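Side-chain contact in regulatory protein SdiA (Escherichia coli, PDB 4LFU), which activates transcription, including that of the cell-division cluster ftsQAZ, and senses acyl-homoserine-lactone autoinducers from other bacteria as a LuxR-type quorum-sensing receptor: residues Val57-Asn62 / Ala66-Tyr71. Numbering follows the deposited sequence.
Sequences VAFYTN and AWVSYY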
loop_
_atom_site.group_PDB
_atom_site.type_symbol
_atom_site.label_atom_id
_atom_site.label_comp_id
_atom_site.label_asym_id
_atom_site.label_seq_id
_atom_site.Cartn_x
_atom_site.Cartn_y
_atom_site.Cartn_z
ATOM N N VAL A 57 0.759 -17.072 4.351
ATOM C CA VAL A 57 2.107 -16.546 4.513
ATOM C C VAL A 57 3.088 -17.363 3.676
ATOM O O VAL A 57 3.222 -18.562 3.856
ATOM C CB VAL A 57 2.557 -16.543 5.983
ATOM C CG1 VAL A 57 4.007 -16.043 6.106
ATOM C CG2 VAL A 57 1.617 -15.684 6.811
ATOM N N ALA A 58 3.771 -16.716 2.739
ATOM C CA ALA A 58 4.681 -17.429 1.883
ATOM C C ALA A 58 6.066 -16.874 2.152
ATOM O O ALA A 58 6.214 -15.699 2.459
ATOM C CB ALA A 58 4.274 -17.274 0.439
ATOM N N PHE A 59 7.077 -17.730 2.092
ATOM C CA PHE A 59 8.432 -17.324 2.469
ATOM C C PHE A 59 9.542 -17.934 1.609
ATOM O O PHE A 59 9.338 -18.906 0.898
ATOM C CB PHE A 59 8.698 -17.637 3.948
ATOM C CG PHE A 59 8.730 -19.103 4.253
ATOM C CD1 PHE A 59 7.548 -19.812 4.439
ATOM C CD2 PHE A 59 9.945 -19.772 4.375
ATOM C CE1 PHE A 59 7.584 -21.167 4.715
ATOM C CE2 PHE A 59 9.989 -21.133 4.673
ATOM C CZ PHE A 59 8.822 -21.830 4.844
ATOM N N TYR A 60 10.720 -17.329 1.695
ATOM C CA TYR A 60 11.931 -17.912 1.158
ATOM C C TYR A 60 13.099 -17.458 1.993
ATOM O O TYR A 60 13.293 -16.259 2.245
ATOM C CB TYR A 60 12.149 -17.502 -0.300
ATOM C CG TYR A 60 13.007 -18.482 -1.067
ATOM C CD1 TYR A 60 12.426 -19.552 -1.760
ATOM C CD2 TYR A 60 14.390 -18.345 -1.098
ATOM C CE1 TYR A 60 13.203 -20.447 -2.463
ATOM C CE2 TYR A 60 15.183 -19.236 -1.804
ATOM C CZ TYR A 60 14.589 -20.280 -2.481
ATOM O OH TYR A 60 15.380 -21.178 -3.174
ATOM N N THR A 61 13.905 -18.424 2.408
ATOM C CA THR A 61 14.932 -18.145 3.382
ATOM C C THR A 61 16.159 -19.000 3.103
ATOM O O THR A 61 16.053 -20.025 2.412
ATOM C CB THR A 61 14.354 -18.333 4.832
ATOM O OG1 THR A 61 15.303 -17.858 5.788
ATOM C CG2 THR A 61 14.036 -19.768 5.127
ATOM N N ASN A 62 17.324 -18.578 3.607
ATOM C CA ASN A 62 18.482 -19.492 3.666
ATOM C C ASN A 62 18.790 -20.034 5.083
ATOM O O ASN A 62 19.854 -20.594 5.323
ATOM C CB ASN A 62 19.731 -18.884 3.030
ATOM C CG ASN A 62 20.262 -17.695 3.803
ATOM O OD1 ASN A 62 21.376 -17.236 3.563
ATOM N ND2 ASN A 62 19.472 -17.183 4.718
ATOM N N ALA A 66 16.138 -27.268 9.449
ATOM C CA ALA A 66 15.678 -27.715 10.780
ATOM C C ALA A 66 15.057 -26.598 11.616
ATOM O O ALA A 66 14.124 -26.845 12.397
ATOM C CB ALA A 66 16.806 -28.397 11.542
ATOM N N TRP A 67 15.582 -25.379 11.454
ATOM C CA TRP A 67 15.066 -24.169 12.129
ATOM C C TRP A 67 13.686 -23.757 11.624
ATOM O O TRP A 67 12.802 -23.417 12.403
ATOM C CB TRP A 67 16.018 -22.985 11.922
ATOM C CG TRP A 67 17.400 -23.154 12.479
ATOM C CD1 TRP A 67 18.023 -24.329 12.830
ATOM C CD2 TRP A 67 18.356 -22.108 12.704
ATOM N NE1 TRP A 67 19.302 -24.069 13.269
ATOM C CE2 TRP A 67 19.534 -22.717 13.203
ATOM C CE3 TRP A 67 18.328 -20.710 12.536
ATOM C CZ2 TRP A 67 20.687 -21.976 13.533
ATOM C CZ3 TRP A 67 19.467 -19.968 12.884
ATOM C CH2 TRP A 67 20.634 -20.609 13.385
ATOM N N VAL A 68 13.523 -23.774 10.309
ATOM C CA VAL A 68 12.269 -23.424 9.653
ATOM C C VAL A 68 11.211 -24.442 10.089
ATOM O O VAL A 68 10.114 -24.099 10.534
ATOM C CB VAL A 68 12.444 -23.444 8.085
ATOM C CG1 VAL A 68 11.097 -23.332 7.372
ATOM C CG2 VAL A 68 13.369 -22.355 7.627
ATOM N N SER A 69 11.582 -25.710 9.966
ATOM C CA SER A 69 10.728 -26.832 10.346
ATOM C C SER A 69 10.303 -26.737 11.818
ATOM O O SER A 69 9.156 -27.041 12.162
ATOM C CB SER A 69 11.467 -28.138 10.025
ATOM O OG SER A 69 10.691 -29.263 10.353
ATOM N N TYR A 70 11.219 -26.257 12.663
ATOM C CA TYR A 70 10.970 -26.061 14.112
ATOM C C TYR A 70 10.052 -24.883 14.391
ATOM O O TYR A 70 9.134 -24.983 15.200
ATOM C CB TYR A 70 12.312 -25.865 14.865
ATOM C CG TYR A 70 12.237 -25.906 16.374
ATOM C CD1 TYR A 70 12.153 -27.130 17.068
ATOM C CD2 TYR A 70 12.273 -24.742 17.108
ATOM C CE1 TYR A 70 12.103 -27.171 18.467
ATOM C CE2 TYR A 70 12.209 -24.756 18.523
ATOM C CZ TYR A 70 12.125 -25.975 19.197
ATOM O OH TYR A 70 12.055 -25.967 20.590
ATOM N N TYR A 71 10.333 -23.751 13.741
ATOM C CA TYR A 71 9.453 -22.556 13.769
ATOM C C TYR A 71 8.002 -22.874 13.369
ATOM O O TYR A 71 7.065 -22.351 13.965
ATOM C CB TYR A 71 10.073 -21.489 12.855
ATOM C CG TYR A 71 9.376 -20.150 12.720
ATOM C CD1 TYR A 71 8.209 -20.016 11.964
ATOM C CD2 TYR A 71 9.934 -18.997 13.275
ATOM C CE1 TYR A 71 7.608 -18.772 11.793
ATOM C CE2 TYR A 71 9.333 -17.750 13.098
ATOM C CZ TYR A 71 8.175 -17.662 12.368
ATOM O OH TYR A 71 7.571 -16.465 12.199
#
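Val-68, on the helix 65-73, faces Thr-61 and Phe-59 on the strand 57-61, the backbones coming nearest where the CA atoms of Thr-61 and Val-68 lie 8.6 Å apart. No hydrogen bond joins the segments; the contacts that span this spacing are between side-chain carbons. The strand is an outermost one in the antiparallel sheet of this chain and is paired with 41-47 through backbone bonds such as Tyr-60 with Leu-44; the helix follows it after a short link and turns Val-68 toward the strand.

The two methyls of Val-68 divide the work. Val-68 CG1, anti to the backbone N (chi1 170°), reaches the outer end of the Phe-59 ring obliquely, 3.7 Å from both CE2 and CZ of Phe-59. CG2 lies alongside the methyl of Thr-61, with 3.7 Å between Val-68 CG2 and Thr-61 CG2. With Thr-61 OG1 anti to the backbone N (chi1 -171°), CG2 falls between the backbone N and the carbonyl carbon and turns to the helix, while OG1 hydrogen-bonds to Tyr-42 O and to Tyr-63 N.

All contacting atoms across the interface are carbon, and only 106 Å² is buried, both sides summed. This small apolar contact, at the surface of the autoinducer-binding domain, therefore rests on van der Waals and hydrophobic packing between the helix and the outermost strand, with no polar bond to set its direction.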